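Local structure of succinyl-CoA ligase (ADP-forming) subunit alpha (6HXI) at residues G143-A148 with I196-A201. The protein is a succinyl-CoA ligase-type protein whose chain binds coenzyme A. Residues are numbered along the deposited sequence; the frame is centred on the assembly and turned at random.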
# COMPACT_ATOMS: atom_id res chain seq x y z
N GLY B 143 -7.07 10.18 52.29
CA GLY B 143 -6.66 9.58 53.55
C GLY B 143 -6.24 8.15 53.33
O GLY B 143 -6.12 7.70 52.18
N MET B 144 -5.96 7.43 54.41
CA MET B 144 -5.51 6.05 54.33
C MET B 144 -5.59 5.30 55.64
O MET B 144 -5.57 5.92 56.69
CB MET B 144 -4.08 5.94 53.74
CG MET B 144 -2.97 6.60 54.53
SD MET B 144 -1.40 5.66 54.43
CE MET B 144 -1.08 5.63 52.68
N THR B 145 -5.69 3.97 55.55
CA THR B 145 -5.60 3.03 56.67
C THR B 145 -4.23 2.38 56.42
O THR B 145 -4.04 1.75 55.37
CB THR B 145 -6.75 2.00 56.69
OG1 THR B 145 -8.01 2.67 56.76
CG2 THR B 145 -6.63 1.03 57.87
N ALA B 146 -3.27 2.60 57.32
CA ALA B 146 -1.93 2.06 57.21
C ALA B 146 -1.94 0.54 57.11
O ALA B 146 -2.63 -0.14 57.85
CB ALA B 146 -1.09 2.51 58.38
N GLY B 147 -1.23 0.03 56.12
CA GLY B 147 -1.16 -1.40 55.82
C GLY B 147 -2.40 -2.00 55.19
O GLY B 147 -2.44 -3.22 55.03
N ALA B 148 -3.40 -1.18 54.81
CA ALA B 148 -4.66 -1.70 54.25
C ALA B 148 -5.15 -1.04 52.94
O ALA B 148 -5.42 -1.76 51.98
CB ALA B 148 -5.75 -1.64 55.30
N ILE B 196 0.54 6.08 62.52
CA ILE B 196 -0.91 6.09 62.33
C ILE B 196 -1.47 4.69 62.09
O ILE B 196 -0.84 3.83 61.48
CB ILE B 196 -1.42 7.08 61.23
CG1 ILE B 196 -0.91 6.72 59.82
CG2 ILE B 196 -1.12 8.53 61.56
CD1 ILE B 196 -1.96 6.37 58.82
N TYR B 197 -2.70 4.49 62.55
CA TYR B 197 -3.52 3.34 62.23
C TYR B 197 -4.25 3.83 60.95
O TYR B 197 -4.17 3.19 59.90
CB TYR B 197 -4.54 3.07 63.35
CG TYR B 197 -5.49 1.94 63.01
CD1 TYR B 197 -6.66 2.19 62.30
CD2 TYR B 197 -5.20 0.63 63.37
CE1 TYR B 197 -7.51 1.15 61.93
CE2 TYR B 197 -6.05 -0.42 63.02
CZ TYR B 197 -7.22 -0.15 62.31
OH TYR B 197 -8.08 -1.17 61.97
N GLU B 198 -4.91 5.01 61.05
CA GLU B 198 -5.68 5.64 59.98
C GLU B 198 -5.47 7.16 60.01
O GLU B 198 -5.30 7.75 61.08
CB GLU B 198 -7.16 5.30 60.18
CG GLU B 198 -8.05 5.55 58.98
CD GLU B 198 -9.45 5.02 59.15
OE1 GLU B 198 -10.29 5.75 59.74
OE2 GLU B 198 -9.72 3.88 58.71
N GLY B 199 -5.54 7.77 58.84
CA GLY B 199 -5.42 9.22 58.68
C GLY B 199 -6.37 9.75 57.63
O GLY B 199 -6.50 9.13 56.57
N VAL B 200 -7.05 10.87 57.90
CA VAL B 200 -8.01 11.45 56.94
C VAL B 200 -7.84 12.97 56.84
O VAL B 200 -7.69 13.64 57.86
CB VAL B 200 -9.51 11.08 57.28
CG1 VAL B 200 -10.50 11.84 56.39
CG2 VAL B 200 -9.77 9.58 57.18
N ALA B 201 -7.86 13.52 55.60
CA ALA B 201 -7.87 14.96 55.42
C ALA B 201 -9.30 15.30 54.92
O ALA B 201 -9.75 14.74 53.92
CB ALA B 201 -6.82 15.38 54.41
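Met144 and Gly199 form the hydrogen-bonded pair of an antiparallel beta bridge that joins strand 143-145 to strand 196-201 in a mixed sheet of six strands, where 143-145 lies between 149-150 and 196-201. The assignment rests on two bonds, Met144 N to Gly199 O and Gly199 N to Met144 O, each 2.8 Å, with the directions of 143-145 and 198-201 168° apart. Gly143 with Val200 and Thr145 with Glu198 are the non-hydrogen-bonded pairs on either side. A third backbone bond, Ala146 N to Tyr197 O (2.8 Å), is more bent and its donor is tilted from the carbonyl plane, which fits its place past the end of strand 143-145 and at the corner the other chain segment turns at Tyr197.

Thr145 and Glu198 share one face of the sheet and meet through their polar ends. CG of Glu198 stands anti to the backbone N (chi1 -164°) and the chain stays extended, which carries OE2 across to 2.9 Å from Thr145 OG1. The same hydroxyl is also at hydrogen-bonding distance from Phe9 O. The other carboxylate oxygen, OE1, forms a salt bridge with Arg218 of helix 212-221, consistent with a charged, ionised Glu198 in this buried setting.

Beside this pair, the Tyr197 ring runs alongside Thr145, with CE1 4.2 Å from CG2 in an oblique approach. Met144 lies on the other face, where it touches Phe186 of helix 179-192, which Ile196 also touches. Turned with CG1 between the backbone N and the carbonyl carbon (chi1 63°), Ile196 brings its CD1 to 4.4 Å from Met144 CG and 4.0 Å from Ala146 CB.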